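Local coordinates for protein porin (Rhodobacter capsulatus, PDB 2POR) that forms channels in the outer membrane, as a homotrimer, through which small hydrophilic solutes up to about 0.6 kDa diffuse passively, at residues G38-A43 with F62-F67; G68-G73 with L119-S124. One frame throughout, in Å; residues are numbered along the deposited sequence.

Contact 1: G38-A43 with F62-F67; sequences GLEFGA and FLSGAF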
loop_
_atom_site.group_PDB
_atom_site.type_symbol
_atom_site.label_atom_id
_atom_site.label_comp_id
_atom_site.label_asym_id
_atom_site.label_seq_id
_atom_site.Cartn_x
_atom_site.Cartn_y
_atom_site.Cartn_z
ATOM N N GLY A 38 -25.072 -10.365 -19.627
ATOM C CA GLY A 38 -24.908 -8.932 -19.714
ATOM C C GLY A 38 -25.069 -8.152 -18.402
ATOM O O GLY A 38 -25.292 -6.933 -18.450
ATOM N N LEU A 39 -25.026 -8.805 -17.226
ATOM C CA LEU A 39 -24.933 -8.037 -15.977
ATOM C C LEU A 39 -23.493 -7.521 -15.969
ATOM O O LEU A 39 -22.550 -8.210 -16.376
ATOM C CB LEU A 39 -25.115 -8.905 -14.752
ATOM C CG LEU A 39 -26.451 -9.573 -14.641
ATOM C CD1 LEU A 39 -26.509 -10.390 -13.388
ATOM C CD2 LEU A 39 -27.501 -8.535 -14.655
ATOM N N GLU A 40 -23.240 -6.291 -15.564
ATOM C CA GLU A 40 -21.910 -5.729 -15.559
ATOM C C GLU A 40 -21.446 -5.746 -14.092
ATOM O O GLU A 40 -22.249 -5.579 -13.167
ATOM C CB GLU A 40 -21.950 -4.300 -16.042
ATOM C CG GLU A 40 -22.532 -4.063 -17.443
ATOM C CD GLU A 40 -21.694 -4.675 -18.559
ATOM O OE1 GLU A 40 -20.465 -4.640 -18.493
ATOM O OE2 GLU A 40 -22.281 -5.183 -19.510
ATOM N N PHE A 41 -20.178 -5.946 -13.844
ATOM C CA PHE A 41 -19.672 -5.966 -12.485
ATOM C C PHE A 41 -18.333 -5.277 -12.478
ATOM O O PHE A 41 -17.712 -5.091 -13.542
ATOM C CB PHE A 41 -19.590 -7.415 -12.021
ATOM C CG PHE A 41 -18.713 -8.409 -12.786
ATOM C CD1 PHE A 41 -17.372 -8.555 -12.500
ATOM C CD2 PHE A 41 -19.305 -9.233 -13.739
ATOM C CE1 PHE A 41 -16.609 -9.515 -13.139
ATOM C CE2 PHE A 41 -18.542 -10.194 -14.381
ATOM C CZ PHE A 41 -17.205 -10.334 -14.081
ATOM N N GLY A 42 -17.848 -4.856 -11.319
ATOM C CA GLY A 42 -16.573 -4.187 -11.292
ATOM C C GLY A 42 -16.157 -3.896 -9.844
ATOM O O GLY A 42 -16.882 -4.270 -8.920
ATOM N N ALA A 43 -15.016 -3.253 -9.711
ATOM C CA ALA A 43 -14.470 -2.856 -8.422
ATOM C C ALA A 43 -13.433 -1.773 -8.687
ATOM O O ALA A 43 -12.844 -1.711 -9.779
ATOM C CB ALA A 43 -13.810 -4.061 -7.758
ATOM N N PHE A 62 -19.253 -3.541 -7.348
ATOM C CA PHE A 62 -20.636 -3.374 -7.791
ATOM C C PHE A 62 -21.077 -4.479 -8.759
ATOM O O PHE A 62 -20.246 -5.186 -9.359
ATOM C CB PHE A 62 -20.825 -2.022 -8.463
ATOM C CG PHE A 62 -20.227 -1.889 -9.868
ATOM C CD1 PHE A 62 -20.975 -2.261 -10.990
ATOM C CD2 PHE A 62 -18.954 -1.372 -10.012
ATOM C CE1 PHE A 62 -20.438 -2.104 -12.255
ATOM C CE2 PHE A 62 -18.430 -1.222 -11.291
ATOM C CZ PHE A 62 -19.165 -1.582 -12.410
ATOM N N LEU A 63 -22.397 -4.584 -8.859
ATOM C CA LEU A 63 -23.096 -5.487 -9.781
ATOM C C LEU A 63 -24.236 -4.677 -10.337
ATOM O O LEU A 63 -24.933 -4.064 -9.524
ATOM C CB LEU A 63 -23.730 -6.704 -9.104
ATOM C CG LEU A 63 -24.460 -7.706 -10.012
ATOM C CD1 LEU A 63 -23.476 -8.404 -10.944
ATOM C CD2 LEU A 63 -25.084 -8.770 -9.160
ATOM N N SER A 64 -24.452 -4.571 -11.665
ATOM C CA SER A 64 -25.592 -3.836 -12.209
ATOM C C SER A 64 -26.258 -4.615 -13.356
ATOM O O SER A 64 -25.701 -5.534 -13.946
ATOM C CB SER A 64 -25.175 -2.473 -12.710
ATOM O OG SER A 64 -24.119 -2.489 -13.641
ATOM N N GLY A 65 -27.507 -4.312 -13.547
ATOM C CA GLY A 65 -28.305 -4.968 -14.537
ATOM C C GLY A 65 -29.473 -4.060 -14.820
ATOM O O GLY A 65 -29.495 -2.854 -14.530
ATOM N N ALA A 66 -30.514 -4.687 -15.330
ATOM C CA ALA A 66 -31.716 -3.965 -15.667
ATOM C C ALA A 66 -32.416 -3.404 -14.432
ATOM O O ALA A 66 -33.139 -2.414 -14.517
ATOM C CB ALA A 66 -32.663 -4.901 -16.373
ATOM N N PHE A 67 -32.164 -4.082 -13.308
ATOM C CA PHE A 67 -32.656 -3.732 -11.972
ATOM C C PHE A 67 -31.967 -2.510 -11.352
ATOM O O PHE A 67 -32.449 -2.000 -10.352
ATOM C CB PHE A 67 -32.479 -4.934 -11.014
ATOM C CG PHE A 67 -31.036 -5.433 -10.785
ATOM C CD1 PHE A 67 -30.210 -4.811 -9.844
ATOM C CD2 PHE A 67 -30.541 -6.491 -11.545
ATOM C CE1 PHE A 67 -28.911 -5.242 -9.681
ATOM C CE2 PHE A 67 -29.237 -6.917 -11.372
ATOM C CZ PHE A 67 -28.425 -6.292 -10.441
#
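Phe-62 has its CG between the backbone N and the carbonyl carbon (chi1 74°), and this lays the ring back across the neighbouring strand, over Gly-42. With CG anti to its backbone N (chi1 -179°) and chi2 at 66°, Leu-63 carries CD1 across to Phe-41 CB. Residues 40-43 and 62-65 belong to adjacent antiparallel strands of the 16-stranded porin barrel. Four backbone hydrogen bonds join them, a pair between Glu-40 and Ser-64 and a pair between Gly-42 and Phe-62. Phe-41 and Leu-63 form the non-hydrogen-bonded pair between these. The Phe-62 ring takes a CH-pi contact from Gly-42 CA, which stands 4.0 Å from the ring centroid. Gly-42 N lies over the centre of the same face. A CB on Gly-42 would collide with the ring. Lys-69, on the next strand, makes a cation-pi contact with the Phe-62 ring. An alanine in place of Phe-62 would probably leave the Gly-42 backbone without its cover and Lys-69 without its cation-pi partner. On the other face of the sheet, Leu-63 CD1 touches Leu-39 CB at 4.2 Å. This face meets the second subunit: the Phe-41 ring stacks on Phe-299 of that subunit. Glu-40 turns its carboxylate away from Ser-64, and its OE1 is hydrogen-bonded to Thr-34 OG1. At the strand end, Leu-39 CD2 packs against Gly-65 CA at 3.7 Å and reaches Phe-67 CE2 at 4.1 Å.

Contact 2: G68-G73 with L119-S124; sequences GKIEMG and LLYTYS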
loop_
_atom_site.group_PDB
_atom_site.type_symbol
_atom_site.label_atom_id
_atom_site.label_comp_id
_atom_site.label_asym_id
_atom_site.label_seq_id
_atom_site.Cartn_x
_atom_site.Cartn_y
_atom_site.Cartn_z
ATOM N N GLY A 68 -30.851 -2.006 -11.846
ATOM C CA GLY A 68 -30.208 -0.863 -11.254
ATOM C C GLY A 68 -28.849 -1.341 -10.824
ATOM O O GLY A 68 -28.402 -2.372 -11.346
ATOM N N LYS A 69 -28.174 -0.702 -9.868
ATOM C CA LYS A 69 -26.795 -1.028 -9.534
ATOM C C LYS A 69 -26.686 -1.169 -8.010
ATOM O O LYS A 69 -27.222 -0.324 -7.293
ATOM C CB LYS A 69 -25.919 0.108 -10.020
ATOM C CG LYS A 69 -24.425 -0.088 -9.759
ATOM C CD LYS A 69 -23.779 1.209 -10.202
ATOM C CE LYS A 69 -22.310 1.167 -9.926
ATOM N NZ LYS A 69 -21.662 2.354 -10.464
ATOM N N ILE A 70 -26.012 -2.179 -7.536
ATOM C CA ILE A 70 -25.781 -2.414 -6.113
ATOM C C ILE A 70 -24.284 -2.242 -5.910
ATOM O O ILE A 70 -23.497 -2.950 -6.546
ATOM C CB ILE A 70 -26.187 -3.842 -5.754
ATOM C CG1 ILE A 70 -27.683 -4.021 -5.977
ATOM C CG2 ILE A 70 -25.835 -4.116 -4.294
ATOM C CD1 ILE A 70 -28.067 -5.512 -6.008
ATOM N N GLU A 71 -23.835 -1.369 -5.017
ATOM C CA GLU A 71 -22.426 -1.101 -4.782
ATOM C C GLU A 71 -22.133 -1.312 -3.275
ATOM O O GLU A 71 -22.960 -0.852 -2.464
ATOM C CB GLU A 71 -22.223 0.305 -5.208
ATOM C CG GLU A 71 -20.788 0.745 -5.266
ATOM C CD GLU A 71 -20.617 2.168 -5.791
ATOM O OE1 GLU A 71 -21.537 2.950 -5.620
ATOM O OE2 GLU A 71 -19.574 2.479 -6.383
ATOM N N MET A 72 -21.027 -1.943 -2.859
ATOM C CA MET A 72 -20.752 -2.164 -1.441
ATOM C C MET A 72 -19.319 -1.767 -1.216
ATOM O O MET A 72 -18.468 -2.059 -2.075
ATOM C CB MET A 72 -20.955 -3.611 -1.127
ATOM C CG MET A 72 -20.879 -3.909 0.385
ATOM S SD MET A 72 -21.282 -5.610 0.796
ATOM C CE MET A 72 -23.011 -5.566 0.497
ATOM N N GLY A 73 -19.036 -1.049 -0.113
ATOM C CA GLY A 73 -17.673 -0.694 0.281
ATOM C C GLY A 73 -17.725 0.711 0.822
ATOM O O GLY A 73 -18.677 1.082 1.510
ATOM N N LEU A 119 -23.678 0.091 1.868
ATOM C CA LEU A 119 -24.372 -0.288 0.636
ATOM C C LEU A 119 -25.004 0.870 -0.118
ATOM O O LEU A 119 -25.605 1.756 0.507
ATOM C CB LEU A 119 -25.412 -1.298 1.040
ATOM C CG LEU A 119 -26.162 -1.935 -0.069
ATOM C CD1 LEU A 119 -25.279 -2.996 -0.660
ATOM C CD2 LEU A 119 -27.404 -2.567 0.445
ATOM N N LEU A 120 -24.953 0.988 -1.448
ATOM C CA LEU A 120 -25.629 2.075 -2.153
ATOM C C LEU A 120 -26.339 1.409 -3.320
ATOM O O LEU A 120 -25.739 0.593 -4.016
ATOM C CB LEU A 120 -24.672 3.081 -2.728
ATOM C CG LEU A 120 -25.211 4.135 -3.662
ATOM C CD1 LEU A 120 -26.242 4.989 -2.942
ATOM C CD2 LEU A 120 -24.052 5.005 -4.160
ATOM N N TYR A 121 -27.610 1.659 -3.497
ATOM C CA TYR A 121 -28.367 1.116 -4.608
ATOM C C TYR A 121 -28.757 2.300 -5.479
ATOM O O TYR A 121 -29.240 3.288 -4.915
ATOM C CB TYR A 121 -29.611 0.406 -4.097
ATOM C CG TYR A 121 -30.617 0.121 -5.209
ATOM C CD1 TYR A 121 -30.397 -0.885 -6.139
ATOM C CD2 TYR A 121 -31.723 0.938 -5.291
ATOM C CE1 TYR A 121 -31.301 -1.059 -7.160
ATOM C CE2 TYR A 121 -32.629 0.779 -6.307
ATOM C CZ TYR A 121 -32.408 -0.217 -7.228
ATOM O OH TYR A 121 -33.336 -0.340 -8.246
ATOM N N THR A 122 -28.587 2.270 -6.827
ATOM C CA THR A 122 -29.054 3.347 -7.678
ATOM C C THR A 122 -29.795 2.717 -8.859
ATOM O O THR A 122 -29.571 1.550 -9.229
ATOM C CB THR A 122 -27.910 4.188 -8.211
ATOM O OG1 THR A 122 -26.923 3.255 -8.610
ATOM C CG2 THR A 122 -27.301 5.131 -7.186
ATOM N N TYR A 123 -30.663 3.541 -9.414
ATOM C CA TYR A 123 -31.468 3.150 -10.557
ATOM C C TYR A 123 -31.894 4.362 -11.341
ATOM O O TYR A 123 -32.339 5.352 -10.761
ATOM C CB TYR A 123 -32.682 2.436 -10.069
ATOM C CG TYR A 123 -33.659 2.088 -11.173
ATOM C CD1 TYR A 123 -33.422 0.932 -11.878
ATOM C CD2 TYR A 123 -34.731 2.919 -11.433
ATOM C CE1 TYR A 123 -34.278 0.578 -12.883
ATOM C CE2 TYR A 123 -35.595 2.577 -12.436
ATOM C CZ TYR A 123 -35.350 1.411 -13.142
ATOM O OH TYR A 123 -36.202 1.046 -14.160
ATOM N N SER A 124 -31.818 4.310 -12.660
ATOM C CA SER A 124 -32.339 5.405 -13.431
ATOM C C SER A 124 -33.155 4.819 -14.580
ATOM O O SER A 124 -32.929 3.687 -15.017
ATOM C CB SER A 124 -31.260 6.226 -14.035
ATOM O OG SER A 124 -30.394 6.756 -13.066
#
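Leu-119 CD1 meets Met-72 CE at 3.6 Å and Ile-70 CG2 at 3.8 Å. Leu-119 and Ile-70 run side by side, whereas Met-72 bends at chi3 (-72°) to swing its methyl across. Further along this face, Ile-70 CG1 sits at the edge of the Tyr-121 ring, near its plane. The opposite face carries Lys-69 beside Thr-122 and Glu-71 beside Leu-120. Here Glu-71 OE1 lies 3.6 Å from Leu-120 CD2, while OE2 is hydrogen-bonded to Thr-60 OG1. Lys-69 CB rests 3.6 Å from Thr-122 OG1, and the extended lysine chain leads away from strand 119-124. Gly-68 CA packs at the edge of the Tyr-123 ring, 3.7 Å from CD1. A CB there would collide with Thr-122 O. Two backbone hydrogen bonds each join Lys-69 to Thr-122 and Glu-71 to Leu-120, as in neighbouring antiparallel barrel strands; the shortest, Lys-69 N to Thr-122 O, is 2.7 Å. Further out, Met-72 and Leu-119 pack on Ser-23 and Phe-21 of the second subunit, and detergent touches Met-72. The chemistry is thus two-sided: Ile-70, Met-72 and Leu-119 give an apolar face suited to subunit and detergent contact, while Lys-69, Glu-71 and Thr-122, with Leu-120 among them, give a mainly polar one, consistent with the pore side of the barrel wall.

Contact 1 and contact 2 are neighbours in the barrel wall, with centres about 9 Å apart. Contact 1 closes before contact 2 opens along the chain. Together they take in four strands that are consecutive in the sheet: 40-46, 60-65, 68-73 and 118-125. Strands 60-65 and 68-73 are joined by a tight turn, and Ile-70 N bonds to Leu-63 O between them at 2.9 Å. Tyr-121 OH, on strand 118-125, reaches Phe-67 O in that turn at 2.8 Å, a probable hydrogen bond that ties contact 2 to contact 1. Both contacts touch the second subunit, so this part of the barrel wall lies at the trimer interface.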